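Local coordinates for protein putative metal-dependent hydrolase (PDB 3KL7) that binds two zinc ions in a metallo-beta-lactamase-type fold and probably acts as a metal-dependent hydrolase, its substrate being unknown, at residues Val182-Ala194 with Gly211-Lys223. Residues are numbered along the deposited sequence; the frame is centred on the assembly and turned at random.
Sequences VNQPYTMTVSQAA and GDTKIGELKDALK
Val190 and Leu218 meet where the helical segments 190-194 and 217-221 cross at -46°, a junction of valine, alanine and leucine side chains. The CG1 branch of Val190, anti to its backbone N (chi1 166°), drives into the second helix, settling 3.7 Å from Leu218 N, with Glu217 CG and Ala221 CB beside it. Leu218 reaches back across the interface: its CD1 methyl lies 3.6 Å from Val190 O and also touches Ala193 CB and Ala194 CB. One turn further on, Ala194 CB abuts Ala221 CB (4.0 Å) and Leu222 CD2 (3.8 Å); with alanine on both sides here, the axes of the short helical segments approach to 9.4 Å. Leu218 and Leu222 also rest on Leu205 of strand 204-208, which seats the second helix and the residue just after it against that strand of the second beta sheet. The apolar packing continues where the side chains of Ile215 and Val182 cross at about a right angle, with Ile215 CD1 3.6 Å from Val182 CG1.

At Thr213 the character changes. With chi1 -51°, it sends its branches to different environments: CG2 meets Val190 CG2, whereas OG1 stands 2.6 Å from Val182 O and also takes a proton from a water that accepts from Gln184 N. Tyr210 O competes for the same hydroxyl proton. Next door, Asn183 OD1 accepts from Thr187 OG1 in its carbonyl plane and, weakly, from ND1 of the zinc ligand His209. Apolar packing thus carries the helix contact, whereas the polar link between the loops rests on one shared hydroxyl and a bridging water; Asn183 is placed consistently with a second-shell role in orienting His209.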
ATOM      1  N   VAL A 182       1.960   3.501 -10.266  1.00 17.21           N
ATOM      2  CA  VAL A 182       2.509   3.889 -11.540  1.00 16.34           C
ATOM      3  C   VAL A 182       1.415   3.916 -12.629  1.00 16.84           C
ATOM      4  O   VAL A 182       1.414   3.081 -13.562  1.00 17.35           O
ATOM      5  CB  VAL A 182       3.661   2.902 -11.971  1.00 16.42           C
ATOM      6  CG1 VAL A 182       4.457   3.473 -13.109  1.00 14.11           C
ATOM      7  CG2 VAL A 182       4.601   2.546 -10.744  1.00 13.53           C
ATOM      8  N   ASN A 183       0.481   4.862 -12.510  1.00 16.33           N
ATOM      9  CA  ASN A 183      -0.482   5.102 -13.574  1.00 16.29           C
ATOM     10  C   ASN A 183      -0.696   6.587 -13.811  1.00 16.80           C
ATOM     11  O   ASN A 183      -0.358   7.398 -12.974  1.00 16.64           O
ATOM     12  CB  ASN A 183      -1.822   4.365 -13.323  1.00 15.74           C
ATOM     13  CG  ASN A 183      -2.629   4.961 -12.195  1.00 15.30           C
ATOM     14  OD1 ASN A 183      -2.086   5.555 -11.260  1.00 17.28           O
ATOM     15  ND2 ASN A 183      -3.921   4.789 -12.260  1.00 13.96           N
ATOM     16  N   GLN A 184      -1.243   6.928 -14.975  1.00 17.14           N
ATOM     17  CA  GLN A 184      -1.434   8.299 -15.335  1.00 18.07           C
ATOM     18  C   GLN A 184      -2.911   8.609 -15.642  1.00 18.56           C
ATOM     19  O   GLN A 184      -3.622   7.765 -16.160  1.00 18.92           O
ATOM     20  CB  GLN A 184      -0.546   8.654 -16.527  1.00 18.61           C
ATOM     21  CG  GLN A 184       0.931   8.843 -16.127  1.00 19.73           C
ATOM     22  CD  GLN A 184       1.155  10.123 -15.329  1.00 20.61           C
ATOM     23  OE1 GLN A 184       1.164  11.229 -15.905  1.00 24.72           O
ATOM     24  NE2 GLN A 184       1.332   9.991 -13.998  1.00 18.12           N
ATOM     25  N   PRO A 185      -3.370   9.841 -15.306  1.00 18.38           N
ATOM     26  CA  PRO A 185      -2.573  10.926 -14.720  1.00 18.30           C
ATOM     27  C   PRO A 185      -2.548  10.944 -13.168  1.00 17.96           C
ATOM     28  O   PRO A 185      -2.011  11.871 -12.568  1.00 18.97           O
ATOM     29  CB  PRO A 185      -3.274  12.160 -15.237  1.00 18.49           C
ATOM     30  CG  PRO A 185      -4.742  11.741 -15.325  1.00 18.62           C
ATOM     31  CD  PRO A 185      -4.767  10.252 -15.543  1.00 18.02           C
ATOM     32  N   TYR A 186      -3.102   9.931 -12.552  1.00 17.25           N
ATOM     33  CA  TYR A 186      -3.399   9.964 -11.124  1.00 16.96           C
ATOM     34  C   TYR A 186      -2.157   9.840 -10.217  1.00 16.47           C
ATOM     35  O   TYR A 186      -2.077  10.492  -9.196  1.00 15.99           O
ATOM     36  CB  TYR A 186      -4.415   8.859 -10.793  1.00 17.40           C
ATOM     37  CG  TYR A 186      -5.627   8.903 -11.686  1.00 17.73           C
ATOM     38  CD1 TYR A 186      -6.538   9.947 -11.595  1.00 19.93           C
ATOM     39  CD2 TYR A 186      -5.842   7.933 -12.649  1.00 19.01           C
ATOM     40  CE1 TYR A 186      -7.649  10.011 -12.431  1.00 20.50           C
ATOM     41  CE2 TYR A 186      -6.970   7.990 -13.501  1.00 19.70           C
ATOM     42  CZ  TYR A 186      -7.851   9.025 -13.377  1.00 19.57           C
ATOM     43  OH  TYR A 186      -8.952   9.098 -14.191  1.00 23.59           O
ATOM     44  N   THR A 187      -1.200   8.994 -10.600  1.00 15.84           N
ATOM     45  CA  THR A 187      -0.016   8.788  -9.794  1.00 15.06           C
ATOM     46  C   THR A 187       1.256   8.965 -10.649  1.00 15.14           C
ATOM     47  O   THR A 187       1.423  10.018 -11.275  1.00 16.11           O
ATOM     48  CB  THR A 187      -0.072   7.438  -9.023  1.00 14.83           C
ATOM     49  OG1 THR A 187      -0.037   6.336  -9.937  1.00 14.51           O
ATOM     50  CG2 THR A 187      -1.342   7.358  -8.187  1.00 12.96           C
HETATM   51  N   MSE A 188       2.127   7.961 -10.700  1.00 14.28           N
HETATM   52  CA  MSE A 188       3.475   8.149 -11.274  1.00 14.55           C
HETATM   53  C   MSE A 188       3.685   7.555 -12.690  1.00 15.34           C
HETATM   54  O   MSE A 188       3.095   6.499 -13.055  1.00 15.64           O
HETATM   55  CB  MSE A 188       4.544   7.567 -10.316  1.00 13.62           C
HETATM   56  CG  MSE A 188       4.841   8.468  -9.127  1.00 13.03           C
HETATM   57 SE   MSE A 188       6.267   7.855  -7.968  0.75 11.02          SE
HETATM   58  CE  MSE A 188       5.226   6.552  -6.998  1.00  9.70           C
ATOM     59  N   THR A 189       4.535   8.230 -13.474  1.00 15.35           N
ATOM     60  CA  THR A 189       5.064   7.659 -14.717  1.00 15.73           C
ATOM     61  C   THR A 189       6.211   6.746 -14.350  1.00 16.25           C
ATOM     62  O   THR A 189       6.628   6.692 -13.180  1.00 17.04           O
ATOM     63  CB  THR A 189       5.620   8.728 -15.660  1.00 15.95           C
ATOM     64  OG1 THR A 189       6.785   9.320 -15.059  1.00 16.84           O
ATOM     65  CG2 THR A 189       4.549   9.820 -15.973  1.00 13.84           C
ATOM     66  N   VAL A 190       6.736   6.025 -15.333  1.00 16.30           N
ATOM     67  CA  VAL A 190       7.803   5.057 -15.070  1.00 15.46           C
ATOM     68  C   VAL A 190       9.039   5.773 -14.558  1.00 16.11           C
ATOM     69  O   VAL A 190       9.670   5.322 -13.600  1.00 16.29           O
ATOM     70  CB  VAL A 190       8.119   4.221 -16.324  1.00 15.50           C
ATOM     71  CG1 VAL A 190       9.431   3.463 -16.159  1.00 13.10           C
ATOM     72  CG2 VAL A 190       6.938   3.255 -16.629  1.00 12.45           C
ATOM     73  N   SER A 191       9.367   6.905 -15.170  1.00 16.70           N
ATOM     74  CA  SER A 191      10.529   7.687 -14.757  1.00 17.11           C
ATOM     75  C   SER A 191      10.387   8.234 -13.352  1.00 17.40           C
ATOM     76  O   SER A 191      11.350   8.235 -12.595  1.00 16.97           O
ATOM     77  CB  SER A 191      10.806   8.806 -15.731  1.00 16.85           C
ATOM     78  OG  SER A 191      11.400   8.290 -16.906  1.00 18.12           O
ATOM     79  N   GLN A 192       9.181   8.686 -13.003  1.00 17.76           N
ATOM     80  CA  GLN A 192       8.910   9.200 -11.656  1.00 18.17           C
ATOM     81  C   GLN A 192       9.068   8.127 -10.625  1.00 18.14           C
ATOM     82  O   GLN A 192       9.668   8.356  -9.596  1.00 18.72           O
ATOM     83  CB  GLN A 192       7.507   9.744 -11.558  1.00 18.48           C
ATOM     84  CG  GLN A 192       7.370  11.170 -11.893  1.00 19.57           C
ATOM     85  CD  GLN A 192       5.929  11.605 -11.820  1.00 19.50           C
ATOM     86  OE1 GLN A 192       5.048  10.845 -12.144  1.00 20.22           O
ATOM     87  NE2 GLN A 192       5.692  12.832 -11.388  1.00 18.24           N
ATOM     88  N   ALA A 193       8.489   6.954 -10.902  1.00 17.76           N
ATOM     89  CA  ALA A 193       8.613   5.797 -10.036  1.00 17.67           C
ATOM     90  C   ALA A 193      10.083   5.413  -9.817  1.00 17.58           C
ATOM     91  O   ALA A 193      10.493   5.115  -8.691  1.00 17.68           O
ATOM     92  CB  ALA A 193       7.857   4.630 -10.622  1.00 17.52           C
ATOM     93  N   ALA A 194      10.867   5.421 -10.890  1.00 17.21           N
ATOM     94  CA  ALA A 194      12.296   5.097 -10.792  1.00 17.58           C
ATOM     95  C   ALA A 194      13.018   6.119  -9.890  1.00 18.04           C
ATOM     96  O   ALA A 194      13.808   5.746  -9.028  1.00 18.16           O
ATOM     97  CB  ALA A 194      12.943   5.051 -12.191  1.00 16.50           C
ATOM     98  N   GLY A 211      -2.488   0.330 -13.845  1.00 12.56           N
ATOM     99  CA  GLY A 211      -3.425   0.372 -14.986  1.00 12.74           C
ATOM    100  C   GLY A 211      -2.862  -0.221 -16.263  1.00 12.93           C
ATOM    101  O   GLY A 211      -2.351  -1.328 -16.261  1.00 12.72           O
ATOM    102  N   ASP A 212      -2.956   0.539 -17.365  1.00 13.21           N
ATOM    103  CA  ASP A 212      -2.446   0.088 -18.675  1.00 13.18           C
ATOM    104  C   ASP A 212      -0.967   0.446 -18.918  1.00 12.92           C
ATOM    105  O   ASP A 212      -0.476   0.277 -20.017  1.00 13.50           O
ATOM    106  CB  ASP A 212      -3.277   0.699 -19.807  1.00 13.59           C
ATOM    107  CG  ASP A 212      -4.723   0.413 -19.681  1.00 14.09           C
ATOM    108  OD1 ASP A 212      -5.088  -0.786 -19.488  1.00 17.10           O
ATOM    109  OD2 ASP A 212      -5.517   1.381 -19.796  1.00 13.98           O
ATOM    110  N   THR A 213      -0.276   0.956 -17.909  1.00 13.26           N
ATOM    111  CA  THR A 213       1.145   1.270 -18.057  1.00 13.56           C
ATOM    112  C   THR A 213       1.897   0.030 -18.477  1.00 14.33           C
ATOM    113  O   THR A 213       1.668  -1.058 -17.940  1.00 13.74           O
ATOM    114  CB  THR A 213       1.808   1.785 -16.712  1.00 13.28           C
ATOM    115  OG1 THR A 213       1.037   2.851 -16.153  1.00 13.20           O
ATOM    116  CG2 THR A 213       3.244   2.267 -16.963  1.00 11.81           C
ATOM    117  N   LYS A 214       2.801   0.201 -19.442  1.00 15.68           N
ATOM    118  CA  LYS A 214       3.725  -0.840 -19.838  1.00 16.86           C
ATOM    119  C   LYS A 214       4.848  -0.897 -18.810  1.00 17.31           C
ATOM    120  O   LYS A 214       5.923  -0.273 -18.964  1.00 17.63           O
ATOM    121  CB  LYS A 214       4.224  -0.571 -21.226  1.00 17.43           C
ATOM    122  CG  LYS A 214       3.114  -0.763 -22.243  1.00 20.77           C
ATOM    123  CD  LYS A 214       3.507  -0.375 -23.648  1.00 22.79           C
ATOM    124  CE  LYS A 214       2.299  -0.396 -24.558  1.00 24.10           C
ATOM    125  NZ  LYS A 214       1.464  -1.617 -24.310  1.00 25.88           N
ATOM    126  N   ILE A 215       4.582  -1.642 -17.748  1.00 17.60           N
ATOM    127  CA  ILE A 215       5.332  -1.512 -16.520  1.00 17.82           C
ATOM    128  C   ILE A 215       6.741  -2.132 -16.621  1.00 17.99           C
ATOM    129  O   ILE A 215       7.653  -1.753 -15.868  1.00 17.58           O
ATOM    130  CB  ILE A 215       4.532  -2.114 -15.335  1.00 17.86           C
ATOM    131  CG1 ILE A 215       4.981  -1.491 -14.001  1.00 17.67           C
ATOM    132  CG2 ILE A 215       4.652  -3.676 -15.330  1.00 18.73           C
ATOM    133  CD1 ILE A 215       4.994   0.050 -13.985  1.00 14.72           C
ATOM    134  N   GLY A 216       6.920  -3.056 -17.564  1.00 18.19           N
ATOM    135  CA  GLY A 216       8.217  -3.688 -17.791  1.00 18.60           C
ATOM    136  C   GLY A 216       9.367  -2.696 -17.901  1.00 19.27           C
ATOM    137  O   GLY A 216      10.501  -3.014 -17.574  1.00 19.71           O
ATOM    138  N   GLU A 217       9.071  -1.489 -18.365  1.00 19.63           N
ATOM    139  CA  GLU A 217      10.098  -0.467 -18.546  1.00 20.02           C
ATOM    140  C   GLU A 217      10.720  -0.018 -17.186  1.00 19.45           C
ATOM    141  O   GLU A 217      11.834   0.506 -17.152  1.00 19.47           O
ATOM    142  CB  GLU A 217       9.506   0.736 -19.323  1.00 20.64           C
ATOM    143  CG  GLU A 217      10.460   1.970 -19.516  1.00 22.60           C
ATOM    144  CD  GLU A 217      11.418   1.854 -20.732  1.00 24.92           C
ATOM    145  OE1 GLU A 217      11.305   0.853 -21.529  1.00 24.54           O
ATOM    146  OE2 GLU A 217      12.288   2.787 -20.883  1.00 24.84           O
ATOM    147  N   LEU A 218      10.004  -0.241 -16.085  1.00 18.97           N
ATOM    148  CA  LEU A 218      10.527   0.090 -14.754  1.00 18.92           C
ATOM    149  C   LEU A 218      11.747  -0.789 -14.401  1.00 19.29           C
ATOM    150  O   LEU A 218      12.664  -0.319 -13.790  1.00 19.03           O
ATOM    151  CB  LEU A 218       9.429  -0.054 -13.683  1.00 18.53           C
ATOM    152  CG  LEU A 218       9.730   0.526 -12.287  1.00 18.11           C
ATOM    153  CD1 LEU A 218      10.295   1.958 -12.380  1.00 17.45           C
ATOM    154  CD2 LEU A 218       8.452   0.499 -11.408  1.00 16.50           C
ATOM    155  N   LYS A 219      11.742  -2.063 -14.818  1.00 20.06           N
ATOM    156  CA  LYS A 219      12.926  -2.934 -14.610  1.00 20.91           C
ATOM    157  C   LYS A 219      14.104  -2.372 -15.332  1.00 20.97           C
ATOM    158  O   LYS A 219      15.186  -2.329 -14.795  1.00 20.70           O
ATOM    159  CB  LYS A 219      12.681  -4.379 -15.092  1.00 21.36           C
ATOM    160  CG  LYS A 219      11.540  -5.063 -14.426  1.00 23.05           C
ATOM    161  CD  LYS A 219      11.423  -6.522 -14.839  1.00 25.12           C
ATOM    162  CE  LYS A 219      12.114  -7.435 -13.853  1.00 26.37           C
ATOM    163  NZ  LYS A 219      11.563  -8.811 -13.938  1.00 29.01           N
ATOM    164  N   ASP A 220      13.886  -1.941 -16.578  1.00 21.73           N
ATOM    165  CA  ASP A 220      14.954  -1.348 -17.378  1.00 22.09           C
ATOM    166  C   ASP A 220      15.404  -0.055 -16.740  1.00 21.39           C
ATOM    167  O   ASP A 220      16.593   0.177 -16.575  1.00 21.52           O
ATOM    168  CB  ASP A 220      14.486  -1.072 -18.827  1.00 23.00           C
ATOM    169  CG  ASP A 220      14.171  -2.363 -19.619  1.00 25.19           C
ATOM    170  OD1 ASP A 220      14.626  -3.461 -19.206  1.00 28.04           O
ATOM    171  OD2 ASP A 220      13.462  -2.264 -20.665  1.00 27.52           O
ATOM    172  N   ALA A 221      14.442   0.786 -16.372  1.00 20.54           N
ATOM    173  CA  ALA A 221      14.737   2.099 -15.805  1.00 19.76           C
ATOM    174  C   ALA A 221      15.563   1.995 -14.509  1.00 19.71           C
ATOM    175  O   ALA A 221      16.320   2.887 -14.199  1.00 19.07           O
ATOM    176  CB  ALA A 221      13.442   2.868 -15.553  1.00 19.55           C
ATOM    177  N   LEU A 222      15.399   0.886 -13.766  1.00 19.77           N
ATOM    178  CA  LEU A 222      16.121   0.685 -12.493  1.00 20.17           C
ATOM    179  C   LEU A 222      17.231  -0.381 -12.617  1.00 20.79           C
ATOM    180  O   LEU A 222      17.732  -0.892 -11.615  1.00 20.57           O
ATOM    181  CB  LEU A 222      15.137   0.310 -11.369  1.00 19.72           C
ATOM    182  CG  LEU A 222      14.240   1.461 -10.883  1.00 19.61           C
ATOM    183  CD1 LEU A 222      13.143   0.958  -9.943  1.00 16.95           C
ATOM    184  CD2 LEU A 222      15.085   2.578 -10.208  1.00 16.94           C
ATOM    185  N   LYS A 223      17.599  -0.700 -13.860  1.00 21.76           N
ATOM    186  CA  LYS A 223      18.740  -1.570 -14.143  1.00 22.37           C
ATOM    187  C   LYS A 223      19.929  -1.057 -13.362  1.00 22.35           C
ATOM    188  O   LYS A 223      20.194   0.156 -13.354  1.00 22.46           O
ATOM    189  CB  LYS A 223      19.061  -1.551 -15.670  1.00 22.55           C
ATOM    190  CG  LYS A 223      20.340  -2.315 -16.081  1.00 22.76           C
TER
HETATM  191  O   HOH W   1      -1.109   4.581 -16.709  1.00 12.47           O